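Local coordinates for protein NanS-p (Escherichia phage vB_EcoP_24B, PDB 6YP6) that probably binds carbohydrate as part of a phage-encoded carbohydrate esterase that may act on acetylated sialic acids, at residues Ala91-Val96 against Ser184-Phe189; Ser97-Gly102 against Gly110-Ala115; Val128-Ala133 against Asn138-Gly143; Val167-Asp172 against Thr177-Thr182. All blocks are in the same frame, centred on the assembly; numbering follows the deposited sequence.

Contact 1. Residues Ala91-Val96 against Ser184-Phe189; sequences AFYWPV and SPVSAF
Y93 and F189 bring their rings together with closely similar first torsions: in both, CG lies opposite the carbonyl carbon and next to the backbone N, at -54° in Y93 and -60° in F189. The rings meet as an offset stack with centroids 4.4 Å apart and planes inclined by 24°, so the overlap falls at one rim. Y93 CD2 sits over a face of the F189 ring, and Y93 CE2 comes within 3.4 Å of F189 CZ. V186 approaches from the same side of the tyrosine plane but over the other half of the ring, its CG1 4.0 Å from Y93 CD1. Further along the strand P95 lies against the base of the phenylalanine, CG being 4.1 Å from F189 CB and 3.4 Å from F189 O. In the fold, Y93 and P95 belong to strand 88-95, in the middle of the seven-stranded sheet, while F92 and W94 point the other way, onto strand 71-79 of the second sheet. Segment 184-189 is therefore a loop laid over the outer face of a β-sandwich. It starts with an ST turn, in which V186 N donates to S184 OG at 3.1 Å, and the ring of H195 meets F189 as well. Between these segments the contact is purely aromatic and aliphatic; the loop's polar anchors lie at S184, bonded to H131 and N111.

Contact 2. Residues Ser97-Gly102 against Gly110-Ala115; sequences SSLPQG and GNNLLA
L114 N is hydrogen-bonded to the backbone of W94 at a corner of the chain, and the L114 side chain beside it reaches L99. CD2 of L114 ends 4.3 Å from CD2 of L99, a loose methyl-to-methyl touch. The other branch of L99 does more. Its CD1 stands squarely over the flat of the N112 amide, 3.8 Å from N112 CG and almost as near to N112 OD1 (3.9 Å) and N112 ND2 (4.0 Å), so the methyl favours neither polar end. CB of N112 already faces the leucine, and with CG beside the backbone N (chi1 -61°) the amide lies under the methyl. L99 lies on the connection after strand 88-95, while N112 and L114 lie where the chain re-enters the seven-stranded sheet of the sandwich; there strands 88-95 and 113-121 are antiparallel neighbours. From helix 64-69, L67 touches both L99 and L114, adding a third leucine beside their methyls. N112 also has L105, from the same connection, against its side chain, and its backbone is hydrogen-bonded to V96.

Contact 3. Residues Val128-Ala133 against Asn138-Gly143; sequences VMYHNA and NNLKLG
Y130 and L140 form an antiparallel hydrogen-bonded pair, with Y130 N donating to L140 O at 2.8 Å, and two residues back along the strand L142 and G143 both face V128 in a classic β bulge. V128 O takes L142 N at 2.8 Å and only weakly G143 N, while V128 N reaches G143 O. Beside the bulge, CB of Y130 packs 3.9 Å from CD2 of L142, on the side turned to the sandwich interior. On the opposite face M129, bent at chi2 and chi3 (-65° and -64°), curls back so that SD rests 3.7 Å from K141 CA. At the turn end, N139 puts OD1 in front of A133 N, 3.1 Å away and nearly along the C=O axis, while its ND2 bonds to Y118 OH. N132 places CB over the centre of the ring of Y130, two residues earlier, and its ND2 bonds to T182 OG1; one water bridges N132 OD1 and N138 O, donating to each at 2.7 Å. Y130 OH is bonded to T182 N. Where the hairpin's backbone ladder gives out, then, asparagine amides and water supply the polar contacts, a chemistry consistent with a turn kept in a defined shape.

Contact 4. Residues Val167-Asp172 against Thr177-Thr182; sequences VTPVID and TPFTLT
A β-hairpin, strands 166-171 and 174-180, brings V167 opposite F179 at the rim of the larger sheet. The two form an antiparallel hydrogen-bonded pair: V167 N donates to F179 O at 2.7 Å, and F179 N returns a bond to V167 O at 2.9 Å. V167 O has a second, weaker visitor, the CA-H of P178, with CA 3.4 Å away. Both side chains leave the same face of the sheet and run side by side. F179 takes the less common first torsion, with CG between the backbone N and the carbonyl carbon (chi1 65°), and this folds the ring back across its partner. V167 CB then lies over one face of the ring, displaced toward the rim, in a CH-pi contact 4.2 Å from the F179 centroid, while V167 CG1 meets the F179 CZ corner. P169 comes to the ring from another direction, its CD in the ring plane at the edge, 3.9 Å from F179 CD1. Beyond F179, L181 adds its CG at 4.0 Å from V167 CG2. The same P169 also shapes the ladder: its nitrogen has no hydrogen to give, and T177 O instead faces CD of P169 at 3.2 Å. T168 and P178 run alongside each other, with a light touch between T168 OG1 and P178 CG. F179 carries on inward to L142 and the ring of Y130, which belong to the opposing sheet, and V167 packs on F157 and F159 of strand 152-159. An edge hairpin with one apolar face turned into the space between two sheets is the arrangement expected of an antiparallel β-sandwich.

Contacts 3 and 4 are hairpins of the two opposing sheets, and they pack and hydrogen-bond to each other across the sandwich. One face of each (V128, Y130, L142; V167, F179) lines the interior, whereas their turn ends are more open. Contacts 1 and 2 each involve a loop, over strand 88-95 in contact 1 and beside the start of strand 113-121 in contact 2; neither has a hydrogen bond between its segments, and both bury less surface. They sit on neighbouring strands, joined by the backbone of W94 to L114 and A115. The chemistry follows place: an aromatic stack on the sheet's outer face in contact 1, leucine on an amide in contact 2, a bulged ladder in contact 3, one paired rung plus CH-pi packing in contact 4.

Contact 1. Residues Ala91-Val96 against Ser184-Phe189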
loop_
_atom_site.group_PDB
_atom_site.type_symbol
_atom_site.label_atom_id
_atom_site.label_comp_id
_atom_site.label_asym_id
_atom_site.label_seq_id
_atom_site.Cartn_x
_atom_site.Cartn_y
_atom_site.Cartn_z
ATOM N N ALA A 91 2.895 -1.822 4.717
ATOM C CA ALA A 91 3.052 -2.472 3.432
ATOM C C ALA A 91 1.688 -2.725 2.805
ATOM O O ALA A 91 0.677 -2.895 3.494
ATOM C CB ALA A 91 3.774 -3.823 3.576
ATOM N N PHE A 92 1.699 -2.789 1.476
ATOM C CA PHE A 92 0.559 -3.108 0.625
ATOM C C PHE A 92 0.912 -4.358 -0.174
ATOM O O PHE A 92 1.849 -4.335 -0.977
ATOM C CB PHE A 92 0.288 -1.968 -0.377
ATOM C CG PHE A 92 -0.045 -0.664 0.278
ATOM C CD1 PHE A 92 0.963 0.169 0.739
ATOM C CD2 PHE A 92 -1.362 -0.265 0.457
ATOM C CE1 PHE A 92 0.656 1.373 1.375
ATOM C CE2 PHE A 92 -1.664 0.934 1.106
ATOM C CZ PHE A 92 -0.651 1.749 1.548
ATOM N N TYR A 93 0.162 -5.440 0.038
ATOM C CA TYR A 93 0.347 -6.683 -0.690
ATOM C C TYR A 93 -0.946 -7.031 -1.409
ATOM O O TYR A 93 -2.021 -7.054 -0.798
ATOM C CB TYR A 93 0.687 -7.849 0.240
ATOM C CG TYR A 93 1.842 -7.631 1.130
ATOM C CD1 TYR A 93 3.108 -7.484 0.619
ATOM C CD2 TYR A 93 1.666 -7.591 2.516
ATOM C CE1 TYR A 93 4.192 -7.275 1.477
ATOM C CE2 TYR A 93 2.724 -7.398 3.366
ATOM C CZ TYR A 93 3.978 -7.234 2.838
ATOM O OH TYR A 93 5.041 -7.056 3.707
ATOM N N TRP A 94 -0.842 -7.361 -2.690
ATOM C CA TRP A 94 -2.002 -7.779 -3.480
ATOM C C TRP A 94 -1.608 -9.010 -4.291
ATOM O O TRP A 94 -1.314 -8.913 -5.495
ATOM C CB TRP A 94 -2.510 -6.650 -4.369
ATOM C CG TRP A 94 -3.781 -6.928 -5.108
ATOM C CD1 TRP A 94 -4.568 -8.056 -5.078
ATOM C CD2 TRP A 94 -4.397 -6.036 -6.031
ATOM N NE1 TRP A 94 -5.626 -7.907 -5.932
ATOM C CE2 TRP A 94 -5.547 -6.675 -6.529
ATOM C CE3 TRP A 94 -4.081 -4.752 -6.489
ATOM C CZ2 TRP A 94 -6.380 -6.073 -7.462
ATOM C CZ3 TRP A 94 -4.907 -4.158 -7.405
ATOM C CH2 TRP A 94 -6.046 -4.814 -7.886
ATOM N N PRO A 95 -1.579 -10.178 -3.656
ATOM C CA PRO A 95 -1.354 -11.422 -4.396
ATOM C C PRO A 95 -2.578 -11.701 -5.250
ATOM O O PRO A 95 -3.704 -11.416 -4.842
ATOM C CB PRO A 95 -1.184 -12.477 -3.292
ATOM C CG PRO A 95 -1.650 -11.845 -2.019
ATOM C CD PRO A 95 -1.874 -10.406 -2.225
ATOM N N VAL A 96 -2.364 -12.265 -6.440
ATOM C CA VAL A 96 -3.462 -12.595 -7.337
ATOM C C VAL A 96 -3.405 -14.077 -7.688
ATOM O O VAL A 96 -2.331 -14.679 -7.792
ATOM C CB VAL A 96 -3.502 -11.689 -8.585
ATOM C CG1 VAL A 96 -3.783 -10.254 -8.156
ATOM C CG2 VAL A 96 -2.223 -11.759 -9.393
ATOM N N SER A 184 7.760 -12.320 -6.799
ATOM C CA SER A 184 8.130 -11.908 -5.454
ATOM C C SER A 184 8.068 -13.112 -4.523
ATOM O O SER A 184 7.294 -14.038 -4.770
ATOM C CB SER A 184 7.138 -10.852 -4.942
ATOM O OG SER A 184 7.201 -10.659 -3.541
ATOM N N PRO A 185 8.859 -13.103 -3.445
ATOM C CA PRO A 185 8.797 -14.213 -2.484
ATOM C C PRO A 185 7.619 -14.145 -1.532
ATOM O O PRO A 185 7.398 -15.112 -0.789
ATOM C CB PRO A 185 10.110 -14.056 -1.700
ATOM C CG PRO A 185 10.336 -12.592 -1.694
ATOM C CD PRO A 185 9.898 -12.124 -3.068
ATOM N N VAL A 186 6.875 -13.035 -1.505
ATOM C CA VAL A 186 5.785 -12.908 -0.548
ATOM C C VAL A 186 4.721 -13.947 -0.866
ATOM O O VAL A 186 4.206 -14.015 -1.989
ATOM C CB VAL A 186 5.227 -11.475 -0.551
ATOM C CG1 VAL A 186 4.025 -11.375 0.382
ATOM C CG2 VAL A 186 6.311 -10.472 -0.148
ATOM N N SER A 187 4.378 -14.751 0.139
ATOM C CA SER A 187 3.488 -15.889 -0.043
ATOM C C SER A 187 2.443 -16.031 1.045
ATOM O O SER A 187 1.522 -16.823 0.858
ATOM C CB SER A 187 4.296 -17.191 -0.081
ATOM O OG SER A 187 5.013 -17.354 1.130
ATOM N N ALA A 188 2.545 -15.312 2.160
ATOM C CA ALA A 188 1.755 -15.603 3.349
ATOM C C ALA A 188 0.375 -14.962 3.343
ATOM O O ALA A 188 -0.386 -15.164 4.293
ATOM C CB ALA A 188 2.498 -15.135 4.606
ATOM N N PHE A 189 0.028 -14.194 2.313
ATOM C CA PHE A 189 -1.214 -13.432 2.295
ATOM C C PHE A 189 -2.187 -14.021 1.286
ATOM O O PHE A 189 -1.796 -14.445 0.192
ATOM C CB PHE A 189 -0.940 -11.954 2.004
ATOM C CG PHE A 189 -0.052 -11.319 3.025
ATOM C CD1 PHE A 189 -0.583 -10.774 4.189
ATOM C CD2 PHE A 189 1.318 -11.308 2.853
ATOM C CE1 PHE A 189 0.231 -10.217 5.143
ATOM C CE2 PHE A 189 2.145 -10.748 3.813
ATOM C CZ PHE A 189 1.599 -10.205 4.959
#

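Contact 2. Residues Ser97-Gly102 against Gly110-Ala115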
loop_
_atom_site.group_PDB
_atom_site.type_symbol
_atom_site.label_atom_id
_atom_site.label_comp_id
_atom_site.label_asym_id
_atom_site.label_seq_id
_atom_site.Cartn_x
_atom_site.Cartn_y
_atom_site.Cartn_z
ATOM N N SER A 97 -4.591 -14.669 -7.872
ATOM C CA SER A 97 -4.695 -16.107 -8.098
ATOM C C SER A 97 -4.416 -16.499 -9.543
ATOM O O SER A 97 -4.205 -17.681 -9.810
ATOM C CB SER A 97 -6.087 -16.600 -7.707
ATOM O OG SER A 97 -7.069 -15.914 -8.451
ATOM N N SER A 98 -4.417 -15.536 -10.460
ATOM C CA SER A 98 -4.029 -15.764 -11.839
ATOM C C SER A 98 -3.643 -14.422 -12.434
ATOM O O SER A 98 -3.989 -13.363 -11.905
ATOM C CB SER A 98 -5.167 -16.400 -12.651
ATOM O OG SER A 98 -6.216 -15.471 -12.873
ATOM N N LEU A 99 -2.906 -14.484 -13.523
ATOM C CA LEU A 99 -2.682 -13.359 -14.410
ATOM C C LEU A 99 -3.406 -13.627 -15.724
ATOM O O LEU A 99 -3.731 -14.777 -16.039
ATOM C CB LEU A 99 -1.185 -13.167 -14.673
ATOM C CG LEU A 99 -0.389 -12.703 -13.451
ATOM C CD1 LEU A 99 1.099 -12.789 -13.720
ATOM C CD2 LEU A 99 -0.773 -11.284 -13.064
ATOM N N PRO A 100 -3.693 -12.590 -16.506
ATOM C CA PRO A 100 -4.403 -12.798 -17.774
ATOM C C PRO A 100 -3.621 -13.713 -18.709
ATOM O O PRO A 100 -2.403 -13.860 -18.607
ATOM C CB PRO A 100 -4.522 -11.384 -18.350
ATOM C CG PRO A 100 -4.417 -10.467 -17.153
ATOM C CD PRO A 100 -3.477 -11.162 -16.211
ATOM N N GLN A 101 -4.340 -14.331 -19.641
ATOM C CA GLN A 101 -3.686 -15.200 -20.612
ATOM C C GLN A 101 -2.554 -14.450 -21.305
ATOM O O GLN A 101 -2.727 -13.320 -21.764
ATOM C CB GLN A 101 -4.688 -15.702 -21.657
ATOM C CG GLN A 101 -4.052 -16.358 -22.900
ATOM C CD GLN A 101 -3.119 -17.510 -22.562
ATOM O OE1 GLN A 101 -3.253 -18.144 -21.514
ATOM N NE2 GLN A 101 -2.166 -17.786 -23.452
ATOM N N GLY A 102 -1.392 -15.085 -21.385
ATOM C CA GLY A 102 -0.265 -14.482 -22.060
ATOM C C GLY A 102 0.484 -13.446 -21.258
ATOM O O GLY A 102 1.386 -12.798 -21.800
ATOM N N GLY A 110 8.379 -16.901 -7.404
ATOM C CA GLY A 110 7.301 -17.850 -7.524
ATOM C C GLY A 110 5.941 -17.366 -7.090
ATOM O O GLY A 110 5.022 -18.188 -6.996
ATOM N N ASN A 111 5.774 -16.069 -6.806
ATOM C CA ASN A 111 4.456 -15.548 -6.479
ATOM C C ASN A 111 4.145 -14.303 -7.293
ATOM O O ASN A 111 5.007 -13.436 -7.490
ATOM C CB ASN A 111 4.313 -15.217 -5.000
ATOM C CG ASN A 111 4.595 -16.399 -4.121
ATOM O OD1 ASN A 111 3.696 -17.165 -3.804
ATOM N ND2 ASN A 111 5.849 -16.562 -3.724
ATOM N N ASN A 112 2.893 -14.234 -7.739
ATOM C CA ASN A 112 2.388 -13.130 -8.541
ATOM C C ASN A 112 1.625 -12.155 -7.657
ATOM O O ASN A 112 0.577 -12.506 -7.095
ATOM C CB ASN A 112 1.439 -13.663 -9.614
ATOM C CG ASN A 112 2.106 -14.630 -10.564
ATOM O OD1 ASN A 112 3.268 -14.469 -10.935
ATOM N ND2 ASN A 112 1.349 -15.634 -10.988
ATOM N N LEU A 113 2.150 -10.936 -7.542
ATOM C CA LEU A 113 1.502 -9.867 -6.793
ATOM C C LEU A 113 1.472 -8.607 -7.645
ATOM O O LEU A 113 2.465 -8.260 -8.285
ATOM C CB LEU A 113 2.225 -9.533 -5.472
ATOM C CG LEU A 113 2.261 -10.644 -4.429
ATOM C CD1 LEU A 113 3.556 -11.424 -4.593
ATOM C CD2 LEU A 113 2.168 -10.137 -3.030
ATOM N N LEU A 114 0.329 -7.921 -7.627
ATOM C CA LEU A 114 0.232 -6.615 -8.278
ATOM C C LEU A 114 0.708 -5.496 -7.367
ATOM O O LEU A 114 0.911 -4.369 -7.841
ATOM C CB LEU A 114 -1.202 -6.345 -8.726
ATOM C CG LEU A 114 -1.763 -7.348 -9.737
ATOM C CD1 LEU A 114 -3.175 -6.933 -10.109
ATOM C CD2 LEU A 114 -0.876 -7.488 -10.962
ATOM N N ALA A 115 0.875 -5.785 -6.077
ATOM C CA ALA A 115 1.467 -4.850 -5.136
ATOM C C ALA A 115 2.271 -5.636 -4.122
ATOM O O ALA A 115 1.812 -6.664 -3.626
ATOM C CB ALA A 115 0.402 -4.048 -4.402
#

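Contact 3. Residues Val128-Ala133 against Asn138-Gly143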
loop_
_atom_site.group_PDB
_atom_site.type_symbol
_atom_site.label_atom_id
_atom_site.label_comp_id
_atom_site.label_asym_id
_atom_site.label_seq_id
_atom_site.Cartn_x
_atom_site.Cartn_y
_atom_site.Cartn_z
ATOM N N VAL A 128 10.014 4.325 -0.146
ATOM C CA VAL A 128 9.073 3.378 -0.725
ATOM C C VAL A 128 9.892 2.269 -1.373
ATOM O O VAL A 128 10.737 2.548 -2.228
ATOM C CB VAL A 128 8.178 4.040 -1.780
ATOM C CG1 VAL A 128 7.169 3.034 -2.298
ATOM C CG2 VAL A 128 7.490 5.282 -1.261
ATOM N N MET A 129 9.632 1.017 -0.984
ATOM C CA MET A 129 10.419 -0.135 -1.375
ATOM C C MET A 129 9.523 -1.188 -2.016
ATOM O O MET A 129 8.340 -1.287 -1.704
ATOM C CB MET A 129 11.058 -0.769 -0.123
ATOM C CG MET A 129 11.896 0.176 0.708
ATOM S SD MET A 129 13.385 0.797 -0.100
ATOM C CE MET A 129 14.314 -0.703 -0.326
ATOM N N TYR A 130 10.119 -1.992 -2.895
ATOM C CA TYR A 130 9.450 -3.112 -3.551
ATOM C C TYR A 130 10.029 -4.403 -3.005
ATOM O O TYR A 130 11.222 -4.675 -3.180
ATOM C CB TYR A 130 9.657 -3.009 -5.063
ATOM C CG TYR A 130 8.939 -4.017 -5.936
ATOM C CD1 TYR A 130 7.833 -4.726 -5.505
ATOM C CD2 TYR A 130 9.369 -4.226 -7.236
ATOM C CE1 TYR A 130 7.178 -5.631 -6.346
ATOM C CE2 TYR A 130 8.739 -5.126 -8.071
ATOM C CZ TYR A 130 7.639 -5.824 -7.632
ATOM O OH TYR A 130 7.030 -6.727 -8.476
ATOM N N HIS A 131 9.180 -5.198 -2.352
ATOM C CA HIS A 131 9.587 -6.485 -1.784
ATOM C C HIS A 131 9.539 -7.553 -2.873
ATOM O O HIS A 131 8.621 -8.375 -2.961
ATOM C CB HIS A 131 8.675 -6.838 -0.627
ATOM C CG HIS A 131 9.133 -8.012 0.183
ATOM N ND1 HIS A 131 8.597 -8.292 1.421
ATOM C CD2 HIS A 131 10.071 -8.966 -0.044
ATOM C CE1 HIS A 131 9.178 -9.373 1.913
ATOM N NE2 HIS A 131 10.067 -9.809 1.042
ATOM N N ASN A 132 10.545 -7.521 -3.741
ATOM C CA ASN A 132 10.601 -8.455 -4.855
ATOM C C ASN A 132 11.872 -9.297 -4.846
ATOM O O ASN A 132 12.100 -10.037 -5.806
ATOM C CB ASN A 132 10.406 -7.767 -6.209
ATOM C CG ASN A 132 11.623 -7.005 -6.648
ATOM O OD1 ASN A 132 12.378 -6.464 -5.845
ATOM N ND2 ASN A 132 11.818 -6.949 -7.957
ATOM N N ALA A 133 12.656 -9.259 -3.771
ATOM C CA ALA A 133 13.865 -10.048 -3.636
ATOM C C ALA A 133 13.755 -10.967 -2.428
ATOM O O ALA A 133 13.005 -10.709 -1.495
ATOM C CB ALA A 133 15.089 -9.137 -3.491
ATOM N N ASN A 138 18.382 -6.603 -1.166
ATOM C CA ASN A 138 18.244 -6.543 -2.617
ATOM C C ASN A 138 16.879 -6.062 -3.096
ATOM O O ASN A 138 16.648 -6.013 -4.310
ATOM C CB ASN A 138 18.536 -7.918 -3.220
ATOM C CG ASN A 138 19.971 -8.332 -3.030
ATOM O OD1 ASN A 138 20.883 -7.507 -3.068
ATOM N ND2 ASN A 138 20.181 -9.613 -2.808
ATOM N N ASN A 139 15.971 -5.708 -2.190
ATOM C CA ASN A 139 14.701 -5.138 -2.617
ATOM C C ASN A 139 14.947 -3.809 -3.329
ATOM O O ASN A 139 15.888 -3.073 -3.011
ATOM C CB ASN A 139 13.802 -4.894 -1.406
ATOM C CG ASN A 139 13.143 -6.158 -0.897
ATOM O OD1 ASN A 139 13.085 -7.173 -1.585
ATOM N ND2 ASN A 139 12.649 -6.095 0.333
ATOM N N LEU A 140 14.098 -3.505 -4.307
ATOM C CA LEU A 140 14.256 -2.274 -5.066
ATOM C C LEU A 140 13.754 -1.094 -4.248
ATOM O O LEU A 140 12.677 -1.156 -3.643
ATOM C CB LEU A 140 13.481 -2.335 -6.379
ATOM C CG LEU A 140 13.957 -3.323 -7.440
ATOM C CD1 LEU A 140 13.156 -3.106 -8.714
ATOM C CD2 LEU A 140 15.440 -3.186 -7.701
ATOM N N LYS A 141 14.528 -0.014 -4.247
ATOM C CA LYS A 141 14.054 1.259 -3.717
ATOM C C LYS A 141 13.317 1.971 -4.853
ATOM O O LYS A 141 13.909 2.288 -5.892
ATOM C CB LYS A 141 15.187 2.114 -3.168
ATOM C CG LYS A 141 14.680 3.450 -2.624
ATOM C CD LYS A 141 15.784 4.390 -2.182
ATOM C CE LYS A 141 16.328 4.049 -0.821
ATOM N NZ LYS A 141 17.435 4.986 -0.458
ATOM N N LEU A 142 12.023 2.178 -4.676
ATOM C CA LEU A 142 11.205 2.784 -5.712
ATOM C C LEU A 142 11.266 4.300 -5.693
ATOM O O LEU A 142 11.000 4.923 -6.723
ATOM C CB LEU A 142 9.760 2.328 -5.565
ATOM C CG LEU A 142 9.534 0.825 -5.722
ATOM C CD1 LEU A 142 8.054 0.515 -5.600
ATOM C CD2 LEU A 142 10.122 0.298 -7.030
ATOM N N GLY A 143 11.576 4.898 -4.556
ATOM C CA GLY A 143 11.650 6.338 -4.430
ATOM C C GLY A 143 11.623 6.715 -2.965
ATOM O O GLY A 143 11.620 5.865 -2.081
HETATM O O HOH W 1 15.010 -6.461 -6.426
HETATM O O HOH W 2 13.264 -9.156 0.845
#

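Contact 4. Residues Val167-Asp172 against Thr177-Thr182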
loop_
_atom_site.group_PDB
_atom_site.type_symbol
_atom_site.label_atom_id
_atom_site.label_comp_id
_atom_site.label_asym_id
_atom_site.label_seq_id
_atom_site.Cartn_x
_atom_site.Cartn_y
_atom_site.Cartn_z
ATOM N N VAL A 167 4.999 -0.178 -14.078
ATOM C CA VAL A 167 4.245 0.660 -13.152
ATOM C C VAL A 167 5.049 1.918 -12.869
ATOM O O VAL A 167 6.278 1.883 -12.778
ATOM C CB VAL A 167 3.997 -0.127 -11.844
ATOM C CG1 VAL A 167 3.325 0.715 -10.784
ATOM C CG2 VAL A 167 3.151 -1.349 -12.130
ATOM N N THR A 168 4.354 3.043 -12.733
ATOM C CA THR A 168 5.021 4.279 -12.357
ATOM C C THR A 168 4.603 4.663 -10.951
ATOM O O THR A 168 3.403 4.871 -10.702
ATOM C CB THR A 168 4.710 5.414 -13.336
ATOM O OG1 THR A 168 5.106 5.021 -14.650
ATOM C CG2 THR A 168 5.481 6.689 -12.959
ATOM N N PRO A 169 5.537 4.768 -10.009
ATOM C CA PRO A 169 5.186 5.276 -8.682
ATOM C C PRO A 169 5.001 6.780 -8.757
ATOM O O PRO A 169 5.699 7.463 -9.506
ATOM C CB PRO A 169 6.402 4.896 -7.838
ATOM C CG PRO A 169 7.572 4.954 -8.824
ATOM C CD PRO A 169 6.999 4.606 -10.171
ATOM N N VAL A 170 4.040 7.289 -7.996
ATOM C CA VAL A 170 3.730 8.712 -7.941
ATOM C C VAL A 170 3.846 9.116 -6.479
ATOM O O VAL A 170 3.081 8.634 -5.632
ATOM C CB VAL A 170 2.342 9.037 -8.507
ATOM C CG1 VAL A 170 2.210 10.535 -8.682
ATOM C CG2 VAL A 170 2.107 8.314 -9.829
ATOM N N ILE A 171 4.816 9.965 -6.171
ATOM C CA ILE A 171 5.204 10.295 -4.809
ATOM C C ILE A 171 4.894 11.770 -4.597
ATOM O O ILE A 171 5.483 12.640 -5.250
ATOM C CB ILE A 171 6.683 9.963 -4.560
ATOM C CG1 ILE A 171 6.879 8.441 -4.657
ATOM C CG2 ILE A 171 7.148 10.492 -3.220
ATOM C CD1 ILE A 171 8.326 7.986 -4.695
ATOM N N ASP A 172 3.938 12.057 -3.714
ATOM C CA ASP A 172 3.522 13.440 -3.462
ATOM C C ASP A 172 3.217 14.173 -4.771
ATOM O O ASP A 172 3.578 15.336 -4.963
ATOM C CB ASP A 172 4.547 14.173 -2.600
ATOM C CG ASP A 172 4.536 13.696 -1.158
ATOM O OD1 ASP A 172 3.503 13.173 -0.717
ATOM O OD2 ASP A 172 5.549 13.866 -0.460
ATOM N N THR A 177 10.631 6.915 -10.841
ATOM C CA THR A 177 11.151 6.126 -11.956
ATOM C C THR A 177 10.247 4.930 -12.221
ATOM O O THR A 177 9.931 4.179 -11.291
ATOM C CB THR A 177 12.565 5.655 -11.623
ATOM O OG1 THR A 177 13.366 6.793 -11.295
ATOM C CG2 THR A 177 13.196 4.905 -12.778
ATOM N N PRO A 178 9.831 4.703 -13.467
ATOM C CA PRO A 178 9.047 3.494 -13.761
ATOM C C PRO A 178 9.827 2.243 -13.396
ATOM O O PRO A 178 11.059 2.207 -13.468
ATOM C CB PRO A 178 8.810 3.584 -15.276
ATOM C CG PRO A 178 8.916 5.035 -15.573
ATOM C CD PRO A 178 9.965 5.574 -14.656
ATOM N N PHE A 179 9.092 1.201 -13.019
ATOM C CA PHE A 179 9.680 -0.100 -12.733
ATOM C C PHE A 179 8.735 -1.169 -13.250
ATOM O O PHE A 179 7.539 -0.929 -13.423
ATOM C CB PHE A 179 9.936 -0.291 -11.220
ATOM C CG PHE A 179 8.681 -0.311 -10.392
ATOM C CD1 PHE A 179 8.020 0.854 -10.042
ATOM C CD2 PHE A 179 8.170 -1.517 -9.946
ATOM C CE1 PHE A 179 6.857 0.805 -9.285
ATOM C CE2 PHE A 179 7.018 -1.572 -9.188
ATOM C CZ PHE A 179 6.366 -0.412 -8.856
ATOM N N THR A 180 9.270 -2.358 -13.494
ATOM C CA THR A 180 8.467 -3.467 -13.977
ATOM C C THR A 180 8.254 -4.480 -12.856
ATOM O O THR A 180 9.202 -4.887 -12.179
ATOM C CB THR A 180 9.104 -4.105 -15.210
ATOM O OG1 THR A 180 9.149 -3.134 -16.262
ATOM C CG2 THR A 180 8.295 -5.301 -15.694
ATOM N N LEU A 181 6.997 -4.871 -12.658
ATOM C CA LEU A 181 6.686 -5.895 -11.677
ATOM C C LEU A 181 7.412 -7.178 -12.035
ATOM O O LEU A 181 7.576 -7.514 -13.210
ATOM C CB LEU A 181 5.189 -6.173 -11.634
ATOM C CG LEU A 181 4.307 -5.014 -11.173
ATOM C CD1 LEU A 181 2.847 -5.334 -11.424
ATOM C CD2 LEU A 181 4.514 -4.668 -9.712
ATOM N N THR A 182 7.843 -7.903 -11.011
ATOM C CA THR A 182 8.478 -9.201 -11.156
ATOM C C THR A 182 7.788 -10.161 -10.201
ATOM O O THR A 182 6.950 -9.772 -9.389
ATOM C CB THR A 182 9.979 -9.156 -10.826
ATOM O OG1 THR A 182 10.165 -8.907 -9.431
ATOM C CG2 THR A 182 10.689 -8.089 -11.616
#